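Local atomic coordinates of nigritoxine (Vibrio nigripulchritudo, PDB entry 5M41), a protein that is a bacterial toxin active against crustaceans and insects and has a fold not previously known. Residues G284-S289 and R436-A441; K321-L326 and G371-L376; L352-R357 and T427-E432; A363-D368 and T440-S445. All blocks are in the same frame, centred on the assembly; numbering follows the deposited sequence. Where two conformers were deposited one is given.

How the contacts relate
Following the chain from its N terminus, 284-289 comes first and meets 436-441 only some 147 residues later, so contact 1 closes a long loop. Contact 2 (321-326 with 371-376) and contact 3 (352-357 with 427-432) are both nested inside it, and these two cross each other. Contact 4 (363-368 with 440-445) crosses contacts 2 and 3 and ends on the same piece of chain as contact 1, sharing T440 and A441. Contact 3 pairs two strands of the three-stranded sheet whose third strand, 435-437, leads into contact 1. Contacts 1 and 4 join the chain beyond that strand to the six-stranded sheet, and contact 2 ties the loop after helix 302-319 to the start of helix 373-382.

Contact 1 of 4, residues G284-S289 and R436-A441; sequences GAWIDS and RPIPTA
The one polar bond between 284-289 and 436-441 runs from the indole of W286 to the carbonyl of P439. W286 NE1 lies 3.0 Å from P439 O, with an N-H...O angle of 152°, and the oxygen sits at the ring edge almost exactly in the indole plane. The donor approaches nearly in line with the C=O bond. CB of W286 points to the other segment, and chi1 -60° then sets CG beside the backbone N, turning NE1 to P439 O.

The remaining interactions are apolar. A441 CB packs at 3.5 Å from W286 CD1, close to the bonded nitrogen, and a small methyl suits this place because the indole lies so near its backbone. On the benzo side, I438 CG2 is 3.7 Å from W286 CZ2; the two side chains cross at about a right angle. The same methyl branch also meets A285 CB at 3.7 Å, while P439 CD lies beside that alanine at 4.2 Å. Beyond the two segments, W286 rests on S346 and V348 of strand 340-348 and on S330 of strand 328-336.

Chemically, a single directed N-H holds the rotation of an otherwise greasy ring. The tryptophan can thus be packed between methyl groups without leaving its one polar atom unpaired, and P439 O receives a partner in a mostly buried setting.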
loop_
_atom_site.group_PDB
_atom_site.type_symbol
_atom_site.label_atom_id
_atom_site.label_comp_id
_atom_site.label_asym_id
_atom_site.label_seq_id
_atom_site.Cartn_x
_atom_site.Cartn_y
_atom_site.Cartn_z
ATOM N N GLY A 284 -5.700 1.233 14.794
ATOM C CA GLY A 284 -5.595 -0.233 14.819
ATOM C C GLY A 284 -6.651 -0.894 13.943
ATOM O O GLY A 284 -7.460 -1.720 14.408
ATOM N N ALA A 285 -6.654 -0.524 12.668
ATOM C CA ALA A 285 -7.719 -0.977 11.754
ATOM C C ALA A 285 -7.627 -2.470 11.392
ATOM O O ALA A 285 -8.663 -3.138 11.205
ATOM C CB ALA A 285 -7.755 -0.099 10.496
ATOM N N TRP A 286 -6.397 -2.990 11.338
ATOM C CA TRP A 286 -6.116 -4.303 10.749
ATOM C C TRP A 286 -5.475 -5.297 11.687
ATOM O O TRP A 286 -4.606 -4.938 12.476
ATOM C CB TRP A 286 -5.255 -4.112 9.503
ATOM C CG TRP A 286 -5.964 -3.250 8.474
ATOM C CD1 TRP A 286 -5.667 -1.948 8.097
ATOM C CD2 TRP A 286 -7.179 -3.598 7.708
ATOM N NE1 TRP A 286 -6.540 -1.499 7.141
ATOM C CE2 TRP A 286 -7.476 -2.439 6.868
ATOM C CE3 TRP A 286 -7.982 -4.731 7.609
ATOM C CZ2 TRP A 286 -8.558 -2.426 5.994
ATOM C CZ3 TRP A 286 -9.065 -4.712 6.724
ATOM C CH2 TRP A 286 -9.347 -3.586 5.932
ATOM N N ILE A 287 -5.916 -6.555 11.600
ATOM C CA ILE A 287 -5.374 -7.648 12.396
ATOM C C ILE A 287 -4.610 -8.564 11.449
ATOM O O ILE A 287 -5.182 -9.093 10.502
ATOM C CB ILE A 287 -6.493 -8.510 13.046
ATOM C CG1 ILE A 287 -7.357 -7.679 13.987
ATOM C CG2 ILE A 287 -5.909 -9.742 13.765
ATOM C CD1 ILE A 287 -8.748 -8.267 14.185
ATOM N N ASP A 288 -3.330 -8.772 11.730
ATOM C CA ASP A 288 -2.506 -9.708 10.969
ATOM C C ASP A 288 -3.123 -11.095 10.874
ATOM O O ASP A 288 -3.740 -11.576 11.827
ATOM C CB ASP A 288 -1.122 -9.825 11.611
ATOM C CG ASP A 288 -0.082 -8.959 10.915
ATOM O OD1 ASP A 288 1.060 -9.437 10.809
ATOM O OD2 ASP A 288 -0.396 -7.821 10.468
ATOM N N SER A 289 -2.964 -11.726 9.715
ATOM C CA SER A 289 -3.215 -13.149 9.600
ATOM C C SER A 289 -2.112 -13.942 10.343
ATOM O O SER A 289 -2.360 -15.015 10.904
ATOM C CB SER A 289 -3.254 -13.566 8.136
ATOM O OG SER A 289 -3.294 -14.977 8.060
ATOM N N ARG A 436 -14.660 7.992 7.566
ATOM C CA ARG A 436 -13.255 8.308 7.285
ATOM C C ARG A 436 -12.625 7.209 6.430
ATOM O O ARG A 436 -13.016 6.054 6.541
ATOM C CB ARG A 436 -12.448 8.404 8.593
ATOM C CG ARG A 436 -13.013 9.338 9.651
ATOM C CD ARG A 436 -12.022 9.546 10.787
ATOM N NE ARG A 436 -12.071 10.911 11.308
ATOM C CZ ARG A 436 -11.231 11.395 12.213
ATOM N NH1 ARG A 436 -10.271 10.625 12.710
ATOM N NH2 ARG A 436 -11.351 12.648 12.625
ATOM N N PRO A 437 -11.616 7.549 5.616
ATOM C CA PRO A 437 -10.906 6.471 4.953
ATOM C C PRO A 437 -10.204 5.513 5.941
ATOM O O PRO A 437 -9.720 5.937 6.989
ATOM C CB PRO A 437 -9.885 7.201 4.066
ATOM C CG PRO A 437 -9.795 8.578 4.642
ATOM C CD PRO A 437 -11.180 8.873 5.129
ATOM N N ILE A 438 -10.170 4.231 5.612
ATOM C CA ILE A 438 -9.419 3.275 6.421
ATOM C C ILE A 438 -7.913 3.476 6.202
ATOM O O ILE A 438 -7.455 3.549 5.067
ATOM C CB ILE A 438 -9.820 1.796 6.171
ATOM C CG1 ILE A 438 -11.358 1.671 6.045
ATOM C CG2 ILE A 438 -9.285 0.926 7.328
ATOM C CD1 ILE A 438 -11.884 0.239 5.986
ATOM N N PRO A 439 -7.141 3.593 7.302
ATOM C CA PRO A 439 -5.685 3.670 7.195
ATOM C C PRO A 439 -5.098 2.420 6.535
ATOM O O PRO A 439 -5.712 1.347 6.551
ATOM C CB PRO A 439 -5.214 3.752 8.664
ATOM C CG PRO A 439 -6.396 4.266 9.411
ATOM C CD PRO A 439 -7.609 3.732 8.688
ATOM N N THR A 440 -3.918 2.568 5.960
ATOM C CA THR A 440 -3.228 1.437 5.380
ATOM C C THR A 440 -2.816 0.436 6.464
ATOM O O THR A 440 -2.598 0.795 7.615
ATOM C CB THR A 440 -1.997 1.863 4.563
ATOM O OG1 THR A 440 -1.402 0.691 3.982
ATOM C CG2 THR A 440 -0.968 2.612 5.446
ATOM N N ALA A 441 -2.788 -0.835 6.094
ATOM C CA ALA A 441 -2.259 -1.847 6.980
ATOM C C ALA A 441 -0.733 -1.814 6.983
ATOM O O ALA A 441 -0.129 -2.366 7.895
ATOM C CB ALA A 441 -2.746 -3.213 6.564
#

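Contact 2 of 4, residues K321-L326 and G371-L376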
loop_
_atom_site.group_PDB
_atom_site.type_symbol
_atom_site.label_atom_id
_atom_site.label_comp_id
_atom_site.label_asym_id
_atom_site.label_seq_id
_atom_site.Cartn_x
_atom_site.Cartn_y
_atom_site.Cartn_z
ATOM N N LYS A 321 -10.622 -21.658 6.264
ATOM C CA LYS A 321 -11.566 -21.054 7.222
ATOM C C LYS A 321 -10.923 -20.079 8.219
ATOM O O LYS A 321 -11.480 -19.800 9.286
ATOM C CB LYS A 321 -12.371 -22.131 7.963
ATOM C CG LYS A 321 -13.581 -22.655 7.196
ATOM C CD LYS A 321 -14.262 -23.807 7.927
ATOM C CE LYS A 321 -13.431 -25.087 7.842
ATOM N NZ LYS A 321 -13.750 -26.078 8.908
ATOM N N GLU A 322 -9.751 -19.564 7.863
ATOM C CA GLU A 322 -9.166 -18.433 8.578
ATOM C C GLU A 322 -10.011 -17.174 8.326
ATOM O O GLU A 322 -10.086 -16.277 9.167
ATOM C CB GLU A 322 -7.726 -18.215 8.116
ATOM C CG GLU A 322 -6.778 -19.348 8.500
ATOM C CD GLU A 322 -5.349 -19.118 8.025
ATOM O OE1 GLU A 322 -5.154 -18.801 6.826
ATOM O OE2 GLU A 322 -4.419 -19.264 8.852
ATOM N N ILE A 323 -10.661 -17.147 7.164
ATOM C CA ILE A 323 -11.420 -16.005 6.680
ATOM C C ILE A 323 -12.765 -16.510 6.157
ATOM O O ILE A 323 -12.810 -17.541 5.495
ATOM C CB ILE A 323 -10.616 -15.288 5.547
ATOM C CG1 ILE A 323 -9.322 -14.669 6.089
ATOM C CG2 ILE A 323 -11.442 -14.240 4.829
ATOM C CD1 ILE A 323 -9.511 -13.625 7.173
ATOM N N ASP A 324 -13.849 -15.804 6.483
ATOM C CA ASP A 324 -15.195 -16.074 5.926
ATOM C C ASP A 324 -15.488 -15.233 4.677
ATOM O O ASP A 324 -15.010 -14.107 4.580
ATOM C CB ASP A 324 -16.261 -15.809 6.980
ATOM C CG ASP A 324 -16.239 -16.838 8.101
ATOM O OD1 ASP A 324 -15.553 -17.879 7.960
ATOM O OD2 ASP A 324 -16.918 -16.607 9.123
ATOM N N PRO A 325 -16.263 -15.782 3.713
ATOM C CA PRO A 325 -16.551 -15.078 2.464
ATOM C C PRO A 325 -16.922 -13.608 2.630
ATOM O O PRO A 325 -16.472 -12.786 1.833
ATOM C CB PRO A 325 -17.727 -15.858 1.894
ATOM C CG PRO A 325 -17.470 -17.269 2.344
ATOM C CD PRO A 325 -16.736 -17.182 3.659
ATOM N N LEU A 326 -17.707 -13.282 3.657
ATOM C CA LEU A 326 -18.201 -11.911 3.839
ATOM C C LEU A 326 -17.350 -10.999 4.734
ATOM O O LEU A 326 -17.640 -9.814 4.844
ATOM C CB LEU A 326 -19.661 -11.922 4.322
ATOM C CG LEU A 326 -20.695 -12.583 3.400
ATOM C CD1 LEU A 326 -22.059 -12.686 4.084
ATOM C CD2 LEU A 326 -20.825 -11.834 2.082
ATOM N N GLY A 371 -11.892 -5.302 0.553
ATOM C CA GLY A 371 -13.278 -5.671 0.280
ATOM C C GLY A 371 -13.535 -6.984 0.984
ATOM O O GLY A 371 -12.674 -7.463 1.720
ATOM N N SER A 372 -14.692 -7.603 0.758
ATOM C CA SER A 372 -14.911 -8.897 1.375
ATOM C C SER A 372 -13.985 -9.911 0.713
ATOM O O SER A 372 -13.602 -9.728 -0.447
ATOM C CB SER A 372 -16.377 -9.329 1.275
ATOM O OG SER A 372 -16.620 -9.976 0.045
ATOM N N SER A 373 -13.615 -10.982 1.428
ATOM C CA SER A 373 -12.745 -11.982 0.815
ATOM C C SER A 373 -13.332 -12.529 -0.490
ATOM O O SER A 373 -12.608 -12.682 -1.487
ATOM C CB SER A 373 -12.368 -13.109 1.776
ATOM O OG SER A 373 -13.499 -13.706 2.327
ATOM N N ARG A 374 -14.645 -12.757 -0.512
ATOM C CA ARG A 374 -15.295 -13.204 -1.730
ATOM C C ARG A 374 -15.153 -12.184 -2.867
ATOM O O ARG A 374 -14.963 -12.586 -4.008
ATOM C CB ARG A 374 -16.767 -13.530 -1.488
ATOM C CG ARG A 374 -17.510 -13.831 -2.779
ATOM C CD ARG A 374 -19.026 -13.888 -2.586
ATOM N NE ARG A 374 -19.619 -12.589 -2.243
ATOM C CZ ARG A 374 -20.792 -12.465 -1.623
ATOM N NH1 ARG A 374 -21.456 -13.548 -1.284
ATOM N NH2 ARG A 374 -21.287 -11.273 -1.331
ATOM N N ASP A 375 -15.255 -10.888 -2.556
ATOM C CA ASP A 375 -15.065 -9.830 -3.557
ATOM C C ASP A 375 -13.667 -9.879 -4.154
ATOM O O ASP A 375 -13.493 -9.658 -5.347
ATOM C CB ASP A 375 -15.254 -8.431 -2.953
ATOM C CG ASP A 375 -16.660 -8.196 -2.409
ATOM O OD1 ASP A 375 -17.622 -8.788 -2.931
ATOM O OD2 ASP A 375 -16.799 -7.378 -1.467
ATOM N N LEU A 376 -12.661 -10.145 -3.318
ATOM C CA LEU A 376 -11.299 -10.244 -3.820
ATOM C C LEU A 376 -11.124 -11.448 -4.768
ATOM O O LEU A 376 -10.479 -11.307 -5.813
ATOM C CB LEU A 376 -10.280 -10.243 -2.675
ATOM C CG LEU A 376 -9.831 -8.812 -2.316
ATOM C CD1 LEU A 376 -10.980 -7.839 -2.049
ATOM C CD2 LEU A 376 -8.805 -8.777 -1.202
#
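The guanidinium of R374 has the methyl CD2 of L326 over one face, 3.5 Å from NH2, and the two side chains run side by side in the same direction. NH1 and NH2 donate to the backbone carbonyls of G19 and R245. An arginine fits here because its flat face accepts an apolar neighbour while its N-H groups point to carbonyls. CG anti to the backbone N (chi1 173°) and a bend at chi3 bring the group alongside the leucine.

Nearer the backbone, the loop 321-326 offers two carbonyls to the first turn of helix 373-382. R374 N donates to P325 O at 3.0 Å, in the carbonyl plane on a lone pair, with an N-H...O angle of 165°. S373 OG donates to D324 O over 2.7 Å, from above the carbonyl plane. I323 CG2 presses on the same serine, tightly, at 3.4 Å from S373 CB; its own flank is also covered by I329 and A317.

S372 is the N-cap and forms a capping box with D375: D375 N donates to S372 OG at 3.1 Å, and S372 N returns a bond to D375 OD2 at 3.1 Å.

Amide groups at a helix start lack acceptors from a preceding turn. Here P325 O takes one and the S372 side chain another, so the loop and the helix's own N-cap share the work of satisfying the first-turn amides.

Contact 3 of 4, residues L352-R357 and T427-E432; sequences LGQVVR and TYRNHE
Y428 meets L352 and the backbone of Q354 from CB to CZ. CB lies 3.2 Å from Q354 O; CG lies 3.9 Å from L352 CG; CD1 touches L352 CG at 3.6 Å. CE1 reaches L352 CD1, which stands over the ring face, 3.8 Å from its centroid, in a CH-pi contact, and CZ is 3.9 Å from L352 CD1. The ring is placed there by CG lying between the backbone N and the carbonyl carbon (chi1 75°), and I283 of helix 277-283 packs on it.

Across the sheet from the tyrosine, Q354 and R429 lie side by side; Q354 NE2, near the guanidinium edge, bonds weakly to N31. T427 OG1 nestles against V356 CB and R357 CG, and R357 NH1 forms a salt bridge with D259. The CA-H...O contact of G353 CA with R429 O, like its backbone angles, suits glycine.

The backbone is antiparallel: R429 N donates to Q354 O at 2.8 Å and T427 N to R357 O at 3.1 Å. T427 O receives V356 N at 2.9 Å and, weakly, R357 N. Two consecutive residues facing one is a classic beta bulge, in the edge strand 354-357 of a three-stranded antiparallel sheet.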
loop_
_atom_site.group_PDB
_atom_site.type_symbol
_atom_site.label_atom_id
_atom_site.label_comp_id
_atom_site.label_asym_id
_atom_site.label_seq_id
_atom_site.Cartn_x
_atom_site.Cartn_y
_atom_site.Cartn_z
ATOM N N LEU A 352 -12.917 -1.473 15.055
ATOM C CA LEU A 352 -12.788 -0.280 14.207
ATOM C C LEU A 352 -14.081 0.530 14.074
ATOM O O LEU A 352 -14.048 1.753 14.091
ATOM C CB LEU A 352 -12.291 -0.675 12.809
ATOM C CG LEU A 352 -12.079 0.427 11.772
ATOM C CD1 LEU A 352 -10.947 1.331 12.209
ATOM C CD2 LEU A 352 -11.777 -0.147 10.390
ATOM N N GLY A 353 -15.207 -0.165 13.924
ATOM C CA GLY A 353 -16.497 0.454 13.585
ATOM C C GLY A 353 -17.118 -0.282 12.403
ATOM O O GLY A 353 -16.723 -1.407 12.101
ATOM N N GLN A 354 -18.103 0.330 11.743
ATOM C CA GLN A 354 -18.660 -0.221 10.515
ATOM C C GLN A 354 -17.744 0.029 9.333
ATOM O O GLN A 354 -17.320 1.162 9.114
ATOM C CB GLN A 354 -19.941 0.493 10.163
ATOM C CG GLN A 354 -21.223 -0.154 10.589
ATOM C CD GLN A 354 -22.372 0.770 10.304
ATOM O OE1 GLN A 354 -23.235 0.951 11.152
ATOM N NE2 GLN A 354 -22.365 1.410 9.120
ATOM N N VAL A 355 -17.463 -1.005 8.553
ATOM C CA VAL A 355 -16.852 -0.791 7.253
ATOM C C VAL A 355 -17.957 -0.290 6.318
ATOM O O VAL A 355 -19.008 -0.949 6.180
ATOM C CB VAL A 355 -16.199 -2.065 6.690
ATOM C CG1 VAL A 355 -15.733 -1.845 5.237
ATOM C CG2 VAL A 355 -14.996 -2.463 7.554
ATOM N N VAL A 356 -17.724 0.867 5.701
ATOM C CA VAL A 356 -18.711 1.478 4.802
ATOM C C VAL A 356 -18.548 0.923 3.379
ATOM O O VAL A 356 -19.493 0.423 2.803
ATOM C CB VAL A 356 -18.664 3.027 4.854
ATOM C CG1 VAL A 356 -19.634 3.652 3.858
ATOM C CG2 VAL A 356 -19.060 3.507 6.259
ATOM N N ARG A 357 -17.329 0.950 2.855
ATOM C CA ARG A 357 -17.078 0.505 1.497
ATOM C C ARG A 357 -15.656 -0.027 1.391
ATOM O O ARG A 357 -14.762 0.436 2.127
ATOM C CB ARG A 357 -17.301 1.675 0.501
ATOM C CG ARG A 357 -16.420 2.904 0.756
ATOM C CD ARG A 357 -16.255 3.782 -0.500
ATOM N NE ARG A 357 -15.583 2.986 -1.525
ATOM C CZ ARG A 357 -15.954 2.837 -2.788
ATOM N NH1 ARG A 357 -16.992 3.502 -3.298
ATOM N NH2 ARG A 357 -15.228 2.042 -3.561
ATOM N N THR A 427 -13.587 3.065 3.277
ATOM C CA THR A 427 -13.954 3.958 4.358
ATOM C C THR A 427 -14.626 3.183 5.501
ATOM O O THR A 427 -15.129 2.084 5.317
ATOM C CB THR A 427 -14.918 5.105 3.927
ATOM O OG1 THR A 427 -16.202 4.562 3.615
ATOM C CG2 THR A 427 -14.409 5.960 2.748
ATOM N N TYR A 428 -14.640 3.777 6.686
ATOM C CA TYR A 428 -15.330 3.203 7.832
ATOM C C TYR A 428 -16.026 4.314 8.596
ATOM O O TYR A 428 -15.740 5.495 8.395
ATOM C CB TYR A 428 -14.366 2.460 8.768
ATOM C CG TYR A 428 -13.485 3.353 9.620
ATOM C CD1 TYR A 428 -13.762 3.550 10.977
ATOM C CD2 TYR A 428 -12.362 3.991 9.070
ATOM C CE1 TYR A 428 -12.940 4.349 11.778
ATOM C CE2 TYR A 428 -11.551 4.807 9.845
ATOM C CZ TYR A 428 -11.840 4.982 11.193
ATOM O OH TYR A 428 -11.015 5.781 11.953
ATOM N N ARG A 429 -16.965 3.924 9.439
ATOM C CA ARG A 429 -17.678 4.864 10.265
ATOM C C ARG A 429 -17.261 4.606 11.703
ATOM O O ARG A 429 -17.456 3.510 12.226
ATOM C CB ARG A 429 -19.192 4.691 10.081
ATOM C CG ARG A 429 -20.048 5.540 11.020
ATOM C CD ARG A 429 -21.531 5.200 10.882
ATOM N NE ARG A 429 -21.814 4.873 9.492
ATOM C CZ ARG A 429 -22.161 5.760 8.558
ATOM N NH1 ARG A 429 -22.325 7.052 8.855
ATOM N NH2 ARG A 429 -22.359 5.342 7.317
ATOM N N ASN A 430 -16.657 5.611 12.326
ATOM C CA ASN A 430 -16.230 5.489 13.719
ATOM C C ASN A 430 -17.415 5.533 14.685
ATOM O O ASN A 430 -18.586 5.613 14.277
ATOM C CB ASN A 430 -15.171 6.543 14.075
ATOM C CG ASN A 430 -15.702 7.968 14.009
ATOM O OD1 ASN A 430 -16.890 8.217 14.233
ATOM N ND2 ASN A 430 -14.812 8.917 13.716
ATOM N N HIS A 431 -17.103 5.483 15.972
ATOM C CA HIS A 431 -18.130 5.354 16.999
ATOM C C HIS A 431 -19.101 6.515 17.024
ATOM O O HIS A 431 -20.269 6.337 17.375
ATOM C CB HIS A 431 -17.474 5.087 18.357
ATOM C CG HIS A 431 -16.355 4.052 18.300
ATOM N ND1 HIS A 431 -16.565 2.766 17.936
ATOM C CD2 HIS A 431 -14.984 4.163 18.565
ATOM C CE1 HIS A 431 -15.398 2.089 17.974
ATOM N NE2 HIS A 431 -14.432 2.944 18.360
ATOM N N GLU A 432 -18.645 7.698 16.608
ATOM C CA GLU A 432 -19.478 8.909 16.626
ATOM C C GLU A 432 -20.117 9.225 15.274
ATOM O O GLU A 432 -20.631 10.323 15.066
ATOM C CB GLU A 432 -18.685 10.121 17.131
ATOM C CG GLU A 432 -17.702 9.813 18.246
ATOM C CD GLU A 432 -16.354 9.372 17.708
ATOM O OE1 GLU A 432 -15.791 10.106 16.866
ATOM O OE2 GLU A 432 -15.863 8.294 18.117
#

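Contact 4 of 4, residues A363-D368 and T440-S445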
loop_
_atom_site.group_PDB
_atom_site.type_symbol
_atom_site.label_atom_id
_atom_site.label_comp_id
_atom_site.label_asym_id
_atom_site.label_seq_id
_atom_site.Cartn_x
_atom_site.Cartn_y
_atom_site.Cartn_z
ATOM N N ALA A 363 -0.101 3.268 -0.055
ATOM C CA ALA A 363 0.851 3.601 0.970
ATOM C C ALA A 363 2.131 4.042 0.273
ATOM O O ALA A 363 2.233 3.897 -0.941
ATOM C CB ALA A 363 1.125 2.379 1.852
ATOM N N GLU A 364 3.104 4.567 1.030
ATOM C CA GLU A 364 4.412 4.890 0.454
ATOM C C GLU A 364 5.113 3.602 -0.016
ATOM O O GLU A 364 5.994 3.642 -0.884
ATOM C CB GLU A 364 5.315 5.647 1.457
ATOM C CG GLU A 364 4.765 6.968 2.016
ATOM C CD GLU A 364 4.784 8.146 1.022
ATOM O OE1 GLU A 364 5.082 7.962 -0.188
ATOM O OE2 GLU A 364 4.492 9.298 1.457
ATOM N N THR A 365 4.703 2.472 0.557
ATOM C CA THR A 365 5.364 1.192 0.336
ATOM C C THR A 365 4.590 0.233 -0.563
ATOM O O THR A 365 5.064 -0.868 -0.839
ATOM C CB THR A 365 5.614 0.478 1.668
ATOM O OG1 THR A 365 4.381 0.420 2.384
ATOM C CG2 THR A 365 6.679 1.222 2.524
ATOM N N GLY A 366 3.404 0.618 -1.028
ATOM C CA GLY A 366 2.578 -0.344 -1.760
ATOM C C GLY A 366 1.095 -0.030 -1.806
ATOM O O GLY A 366 0.690 1.125 -1.613
ATOM N N VAL A 367 0.283 -1.054 -2.072
ATOM C CA VAL A 367 -1.160 -0.879 -2.116
ATOM C C VAL A 367 -1.872 -1.931 -1.280
ATOM O O VAL A 367 -1.371 -3.038 -1.094
ATOM C CB VAL A 367 -1.746 -0.894 -3.557
ATOM C CG1 VAL A 367 -0.982 0.088 -4.440
ATOM C CG2 VAL A 367 -1.677 -2.293 -4.152
ATOM N N ASP A 368 -3.038 -1.557 -0.760
ATOM C CA ASP A 368 -3.924 -2.518 -0.123
ATOM C C ASP A 368 -5.215 -2.606 -0.943
ATOM O O ASP A 368 -5.790 -1.586 -1.317
ATOM C CB ASP A 368 -4.288 -2.055 1.280
ATOM C CG ASP A 368 -3.064 -1.835 2.174
ATOM O OD1 ASP A 368 -2.113 -2.665 2.177
ATOM O OD2 ASP A 368 -3.079 -0.824 2.922
ATOM N N THR A 440 -3.918 2.568 5.960
ATOM C CA THR A 440 -3.228 1.437 5.380
ATOM C C THR A 440 -2.816 0.436 6.464
ATOM O O THR A 440 -2.598 0.795 7.615
ATOM C CB THR A 440 -1.997 1.863 4.563
ATOM O OG1 THR A 440 -1.402 0.691 3.982
ATOM C CG2 THR A 440 -0.968 2.612 5.446
ATOM N N ALA A 441 -2.788 -0.835 6.094
ATOM C CA ALA A 441 -2.259 -1.847 6.980
ATOM C C ALA A 441 -0.733 -1.814 6.983
ATOM O O ALA A 441 -0.129 -2.366 7.895
ATOM C CB ALA A 441 -2.746 -3.213 6.564
ATOM N N GLN A 442 -0.115 -1.174 5.979
ATOM C CA GLN A 442 1.367 -1.171 5.837
ATOM C C GLN A 442 2.025 -0.184 6.810
ATOM O O GLN A 442 2.561 0.847 6.419
ATOM C CB GLN A 442 1.758 -0.907 4.384
ATOM C CG GLN A 442 1.178 -1.996 3.481
ATOM C CD GLN A 442 1.521 -1.861 2.013
ATOM O OE1 GLN A 442 2.588 -1.341 1.639
ATOM N NE2 GLN A 442 0.634 -2.357 1.167
ATOM N N THR A 443 1.914 -0.495 8.094
ATOM C CA THR A 443 2.465 0.342 9.135
ATOM C C THR A 443 3.923 -0.048 9.425
ATOM O O THR A 443 4.483 -1.018 8.857
ATOM C CB THR A 443 1.678 0.155 10.439
ATOM O OG1 THR A 443 1.729 -1.225 10.798
ATOM C CG2 THR A 443 0.187 0.597 10.294
ATOM N N LYS A 444 4.525 0.717 10.334
ATOM C CA LYS A 444 5.840 0.419 10.888
ATOM C C LYS A 444 5.895 -1.013 11.410
ATOM O O LYS A 444 6.767 -1.773 11.028
ATOM C CB LYS A 444 6.149 1.409 12.012
ATOM C CG LYS A 444 7.599 1.426 12.486
ATOM C CD LYS A 444 7.686 2.064 13.875
ATOM C CE LYS A 444 8.997 2.806 14.087
ATOM N NZ LYS A 444 10.174 1.998 13.667
ATOM N N SER A 445 4.955 -1.397 12.261
ATOM C CA SER A 445 5.042 -2.703 12.896
ATOM C C SER A 445 4.792 -3.843 11.895
ATOM O O SER A 445 5.423 -4.900 11.987
ATOM C CB SER A 445 4.099 -2.783 14.084
ATOM O OG SER A 445 2.792 -2.466 13.660
HETATM O O HOH W 1 3.792 2.001 4.390
HETATM O O HOH W 2 -5.240 -1.691 4.327
#
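Q442 lies against T365 and D368; it closes an ST turn begun by T440 and is the centre of an inverse gamma turn, and both turns help the chain bend ahead of helix 444-457. Its side-chain amide uses both ends. OE1 accepts from T365 OG1 at 2.6 Å, while NE2 donates to D368 OD1 at 2.9 Å, coming from above the carboxylate plane; amide and carboxylate planes stand 73° apart. Glutamine suits this place because one planar group can be acceptor to a hydroxyl and donor to an acid, and its chain, extended beyond CG, reaches across to both. A363 CB fills in beside the amide, and the backbone of G366 runs close to Q442 OE1, with backbone angles that suit glycine.

The other oxygen of D368 serves the turn itself. T440 OG1 donates to D368 OD2; the modelled 2.5 Å is very short and probably not exact. A441 N reaches the same oxygen at 3.2 Å, again from above the carboxylate plane. T440 OG1, carried anti to the backbone N (chi1 -178°), also accepts from Q442 N at 3.0 Å, which closes the ST turn.

In the second shell, S332 OG of strand 328-336 is hydrogen-bonded to D368 OD1, so this buried carboxylate is gripped on both oxygens, which would probably favour its charged form. F447 of the following helix covers T365 and Q442. Water 1 bridges the segments, giving its protons to T365 OG1 and Q442 O, each at 2.6 Å.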